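Local coordinates for AAEL008620-PA odorant-binding protein (Aedes aegypti, PDB 5V13) that binds juvenile hormone III in the mosquito hemolymph, using a fold of the odorant-binding protein family, at residues A104-G115 against K128-T139. Sequence-based numbering, arbitrary orientation.
With JH3 (methyl (2E,6E)-9-[(2R)-3,3-dimethyloxiran-2-yl]-3,7-dimethylnona-2,6-dienoate), chain E.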
loop_
_atom_site.group_PDB
_atom_site.type_symbol
_atom_site.label_atom_id
_atom_site.label_comp_id
_atom_site.label_asym_id
_atom_site.label_seq_id
_atom_site.Cartn_x
_atom_site.Cartn_y
_atom_site.Cartn_z
ATOM N N ALA B 104 21.700 -16.589 17.139
ATOM C CA ALA B 104 21.616 -18.033 17.357
ATOM C C ALA B 104 21.262 -18.764 16.067
ATOM O O ALA B 104 21.870 -19.791 15.737
ATOM C CB ALA B 104 20.591 -18.348 18.450
ATOM N N LEU B 105 20.288 -18.248 15.319
ATOM C CA LEU B 105 19.956 -18.862 14.036
ATOM C C LEU B 105 21.158 -18.845 13.095
ATOM O O LEU B 105 21.482 -19.864 12.474
ATOM C CB LEU B 105 18.747 -18.160 13.416
ATOM C CG LEU B 105 18.159 -18.798 12.143
ATOM C CD1 LEU B 105 16.641 -18.640 12.074
ATOM C CD2 LEU B 105 18.803 -18.214 10.897
ATOM N N LYS B 106 21.864 -17.715 13.018
ATOM C CA LYS B 106 23.071 -17.656 12.194
ATOM C C LYS B 106 24.091 -18.724 12.589
ATOM O O LYS B 106 24.704 -19.353 11.718
ATOM C CB LYS B 106 23.704 -16.275 12.293
ATOM C CG LYS B 106 22.990 -15.208 11.495
ATOM C CD LYS B 106 23.772 -13.915 11.566
ATOM C CE LYS B 106 23.013 -12.774 10.942
ATOM N NZ LYS B 106 23.622 -11.476 11.372
ATOM N N ASN B 107 24.298 -18.937 13.892
ATOM C CA ASN B 107 25.289 -19.923 14.324
ATOM C C ASN B 107 24.825 -21.357 14.072
ATOM O O ASN B 107 25.656 -22.244 13.831
ATOM C CB ASN B 107 25.610 -19.746 15.810
ATOM C CG ASN B 107 26.226 -18.392 16.122
ATOM O OD1 ASN B 107 26.677 -17.681 15.229
ATOM N ND2 ASN B 107 26.246 -18.034 17.396
ATOM N N ASN B 108 23.520 -21.610 14.133
ATOM C CA ASN B 108 23.006 -22.977 14.102
ATOM C C ASN B 108 22.636 -23.477 12.709
ATOM O O ASN B 108 22.563 -24.700 12.508
ATOM C CB ASN B 108 21.770 -23.096 14.995
ATOM C CG ASN B 108 22.110 -23.172 16.471
ATOM O OD1 ASN B 108 23.147 -23.709 16.865
ATOM N ND2 ASN B 108 21.217 -22.654 17.298
ATOM N N ALA B 109 22.388 -22.573 11.755
ATOM C CA ALA B 109 21.820 -22.975 10.469
ATOM C C ALA B 109 22.695 -24.002 9.760
ATOM O O ALA B 109 22.219 -25.081 9.380
ATOM C CB ALA B 109 21.603 -21.745 9.583
ATOM N N GLU B 110 23.983 -23.694 9.579
ATOM C CA GLU B 110 24.850 -24.630 8.864
ATOM C C GLU B 110 25.045 -25.940 9.620
ATOM O O GLU B 110 24.861 -27.010 9.010
ATOM C CB GLU B 110 26.184 -23.956 8.520
ATOM C CG GLU B 110 27.057 -24.786 7.593
ATOM C CD GLU B 110 28.475 -24.256 7.488
ATOM O OE1 GLU B 110 29.363 -25.015 7.039
ATOM O OE2 GLU B 110 28.704 -23.083 7.860
ATOM N N PRO B 111 25.380 -25.956 10.919
ATOM C CA PRO B 111 25.573 -27.261 11.572
ATOM C C PRO B 111 24.311 -28.107 11.640
ATOM O O PRO B 111 24.390 -29.326 11.439
ATOM C CB PRO B 111 26.112 -26.900 12.969
ATOM C CG PRO B 111 25.904 -25.456 13.142
ATOM C CD PRO B 111 25.847 -24.843 11.771
ATOM N N MET B 112 23.142 -27.500 11.877
ATOM C CA MET B 112 21.918 -28.294 11.997
ATOM C C MET B 112 21.335 -28.716 10.649
ATOM O O MET B 112 20.644 -29.737 10.577
ATOM C CB MET B 112 20.869 -27.518 12.785
ATOM C CG MET B 112 21.177 -27.433 14.269
ATOM S SD MET B 112 19.946 -26.468 15.145
ATOM C CE MET B 112 20.557 -26.628 16.823
ATOM N N LEU B 113 21.580 -27.971 9.574
ATOM C CA LEU B 113 20.984 -28.303 8.280
ATOM C C LEU B 113 21.954 -28.943 7.295
ATOM O O LEU B 113 21.520 -29.363 6.215
ATOM C CB LEU B 113 20.365 -27.056 7.654
ATOM C CG LEU B 113 19.136 -26.552 8.393
ATOM C CD1 LEU B 113 18.751 -25.178 7.883
ATOM C CD2 LEU B 113 17.948 -27.565 8.267
ATOM N N ALA B 114 23.235 -29.041 7.637
ATOM C CA ALA B 114 24.236 -29.529 6.697
ATOM C C ALA B 114 24.068 -31.016 6.426
ATOM O O ALA B 114 23.597 -31.780 7.274
ATOM C CB ALA B 114 25.647 -29.283 7.228
ATOM N N GLY B 115 24.483 -31.424 5.230
ATOM C CA GLY B 115 24.522 -32.829 4.880
ATOM C C GLY B 115 23.682 -33.159 3.666
ATOM O O GLY B 115 22.543 -32.703 3.548
ATOM N N LYS B 128 15.457 -34.231 8.468
ATOM C CA LYS B 128 16.652 -33.394 8.447
ATOM C C LYS B 128 16.348 -31.989 8.959
ATOM O O LYS B 128 17.179 -31.379 9.638
ATOM C CB LYS B 128 17.233 -33.370 7.026
ATOM C CG LYS B 128 18.415 -32.411 6.815
ATOM C CD LYS B 128 19.524 -32.640 7.858
ATOM C CE LYS B 128 20.703 -33.407 7.291
ATOM N NZ LYS B 128 21.811 -33.543 8.288
ATOM N N TYR B 129 15.144 -31.489 8.698
ATOM C CA TYR B 129 14.740 -30.156 9.140
ATOM C C TYR B 129 14.432 -30.092 10.638
ATOM O O TYR B 129 14.422 -28.995 11.215
ATOM C CB TYR B 129 13.514 -29.752 8.327
ATOM C CG TYR B 129 13.065 -28.304 8.384
ATOM C CD1 TYR B 129 13.954 -27.258 8.154
ATOM C CD2 TYR B 129 11.728 -27.996 8.580
ATOM C CE1 TYR B 129 13.516 -25.924 8.171
ATOM C CE2 TYR B 129 11.290 -26.693 8.603
ATOM C CZ TYR B 129 12.184 -25.663 8.397
ATOM O OH TYR B 129 11.729 -24.366 8.400
ATOM N N ALA B 130 14.177 -31.236 11.279
ATOM C CA ALA B 130 13.434 -31.247 12.541
ATOM C C ALA B 130 14.150 -30.479 13.650
ATOM O O ALA B 130 13.527 -29.666 14.345
ATOM C CB ALA B 130 13.161 -32.692 12.970
ATOM N N THR B 131 15.459 -30.716 13.836
ATOM C CA THR B 131 16.171 -30.094 14.958
ATOM C C THR B 131 16.214 -28.574 14.810
ATOM O O THR B 131 15.927 -27.831 15.758
ATOM C CB THR B 131 17.594 -30.654 15.073
ATOM O OG1 THR B 131 17.550 -32.051 15.407
ATOM C CG2 THR B 131 18.371 -29.928 16.162
ATOM N N PHE B 132 16.573 -28.098 13.617
ATOM C CA PHE B 132 16.594 -26.660 13.357
ATOM C C PHE B 132 15.218 -26.045 13.560
ATOM O O PHE B 132 15.081 -24.957 14.138
ATOM C CB PHE B 132 17.086 -26.419 11.924
ATOM C CG PHE B 132 17.160 -24.968 11.530
ATOM C CD1 PHE B 132 18.205 -24.172 11.966
ATOM C CD2 PHE B 132 16.208 -24.413 10.673
ATOM C CE1 PHE B 132 18.277 -22.835 11.596
ATOM C CE2 PHE B 132 16.276 -23.082 10.290
ATOM C CZ PHE B 132 17.317 -22.286 10.749
ATOM N N TYR B 133 14.185 -26.711 13.062
ATOM C CA TYR B 133 12.846 -26.158 13.170
ATOM C C TYR B 133 12.397 -26.076 14.625
ATOM O O TYR B 133 11.734 -25.108 15.020
ATOM C CB TYR B 133 11.872 -26.993 12.341
ATOM C CG TYR B 133 10.497 -26.378 12.240
ATOM C CD1 TYR B 133 10.283 -25.250 11.464
ATOM C CD2 TYR B 133 9.414 -26.937 12.909
ATOM C CE1 TYR B 133 9.036 -24.681 11.366
ATOM C CE2 TYR B 133 8.158 -26.375 12.819
ATOM C CZ TYR B 133 7.977 -25.252 12.040
ATOM O OH TYR B 133 6.724 -24.697 11.934
ATOM N N ALA B 134 12.747 -27.078 15.438
ATOM C CA ALA B 134 12.339 -27.056 16.841
ATOM C C ALA B 134 13.088 -25.977 17.605
ATOM O O ALA B 134 12.508 -25.295 18.459
ATOM C CB ALA B 134 12.563 -28.429 17.488
ATOM N N THR B 135 14.365 -25.787 17.279
ATOM C CA THR B 135 15.218 -24.868 18.016
ATOM C C THR B 135 14.932 -23.412 17.674
ATOM O O THR B 135 15.131 -22.538 18.529
ATOM C CB THR B 135 16.690 -25.212 17.744
ATOM O OG1 THR B 135 16.918 -26.598 18.037
ATOM C CG2 THR B 135 17.635 -24.362 18.598
ATOM N N HIS B 136 14.457 -23.128 16.449
ATOM C CA HIS B 136 14.243 -21.757 15.992
ATOM C C HIS B 136 12.817 -21.532 15.504
ATOM O O HIS B 136 12.578 -20.684 14.646
ATOM C CB HIS B 136 15.257 -21.394 14.907
ATOM C CG HIS B 136 16.666 -21.460 15.394
ATOM N ND1 HIS B 136 17.201 -20.514 16.243
ATOM C CD2 HIS B 136 17.631 -22.393 15.214
ATOM C CE1 HIS B 136 18.446 -20.844 16.538
ATOM N NE2 HIS B 136 18.734 -21.977 15.923
ATOM N N HIS B 137 11.868 -22.279 16.071
ATOM C CA HIS B 137 10.480 -22.284 15.618
ATOM C C HIS B 137 9.911 -20.871 15.467
ATOM O O HIS B 137 9.446 -20.482 14.390
ATOM C CB HIS B 137 9.649 -23.106 16.614
ATOM C CG HIS B 137 8.211 -23.250 16.237
ATOM N ND1 HIS B 137 7.241 -22.366 16.657
ATOM C CD2 HIS B 137 7.575 -24.181 15.487
ATOM C CE1 HIS B 137 6.069 -22.742 16.174
ATOM N NE2 HIS B 137 6.245 -23.841 15.463
ATOM N N SER B 138 9.923 -20.093 16.550
ATOM C CA SER B 138 9.251 -18.793 16.511
ATOM C C SER B 138 9.989 -17.797 15.625
ATOM O O SER B 138 9.360 -16.889 15.061
ATOM C CB SER B 138 9.102 -18.238 17.930
ATOM O OG SER B 138 10.368 -17.957 18.495
ATOM N N THR B 139 11.312 -17.950 15.484
ATOM C CA THR B 139 12.069 -17.091 14.572
ATOM C C THR B 139 11.732 -17.407 13.115
ATOM O O THR B 139 11.509 -16.497 12.317
ATOM C CB THR B 139 13.572 -17.248 14.829
ATOM O OG1 THR B 139 13.887 -16.811 16.159
ATOM C CG2 THR B 139 14.399 -16.448 13.828
HETATM C C1 JH3 E . -1.059 -20.858 5.796
HETATM O O2 JH3 E . -1.153 -19.855 6.479
HETATM O O1 JH3 E . -2.000 -21.033 4.719
HETATM C CM JH3 E . -2.940 -19.989 4.455
HETATM C C2 JH3 E . -0.031 -21.900 5.979
HETATM C C3 JH3 E . 0.917 -21.947 6.919
HETATM C "C3'" JH3 E . 1.091 -20.910 7.993
HETATM C C4 JH3 E . 1.862 -23.123 6.861
HETATM C C5 JH3 E . 3.285 -22.632 7.108
HETATM C C6 JH3 E . 4.267 -23.670 6.612
HETATM C C7 JH3 E . 4.827 -24.588 7.414
HETATM C "C7'" JH3 E . 4.469 -24.661 8.874
HETATM C C8 JH3 E . 5.809 -25.575 6.802
HETATM C C9 JH3 E . 7.224 -25.428 7.388
HETATM C CA JH3 E . 7.722 -23.985 7.366
HETATM O O3 JH3 E . 9.108 -23.853 7.753
HETATM C CB JH3 E . 8.833 -23.691 6.360
HETATM C "CB'" JH3 E . 8.777 -22.258 5.818
HETATM C CC JH3 E . 9.404 -24.810 5.502
HETATM O O HOH W 1 17.895 -29.732 11.634
#
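The antiparallel helix pair in which F132, on helix 122-135, drops as a knob among L105, A109, M112 and L113 of helix 99-113 belongs to the all-helical odorant-binding protein fold, and it shows how one aromatic can centre an interface. The axes of 104-113 and 128-135 come within 8.9 Å of each other. With CG anti to the backbone N (chi1 -180°), the F132 ring reaches in between the helices. L113 CD1 lies squarely over one face, 3.9 Å from the ring centroid, while M112 SD sits at the ring edge and L105 CG meets F132 CZ at 3.8 Å. F87 of helix 84-94 meets the same ring edge-to-face.

Polar bonds lie at the two ends of this apolar centre. At one, where helix 122-135 stops, the H136 imidazole is held between L105 CA over one face and T135 CG2 over the other. N108 ND2 donates to H136 NE2 at 2.9 Å, nearly straight at 160° and close to both the ring plane and the amide plane, although those planes are turned 49° apart. At the other end the K128 chain, bent at chi2 and chi3, brings NZ to A114 O, 2.7 Å away, just past the end of helix 99-113. A water takes the F132 N-H and lies within hydrogen-bonding distance of M112 O and K128 O, linking the two backbones.

The CB of Y129 points away from 104-115, yet the ring edge at CD1 still touches L113 CD2, while its OH donates to the epoxide oxygen O3 of the hormone at 2.7 Å. Accepting from N108 implies that NE2 of H136 carries no proton, so the imidazole is probably neutral with its proton on ND1, a buried atom for which the model offers no partner.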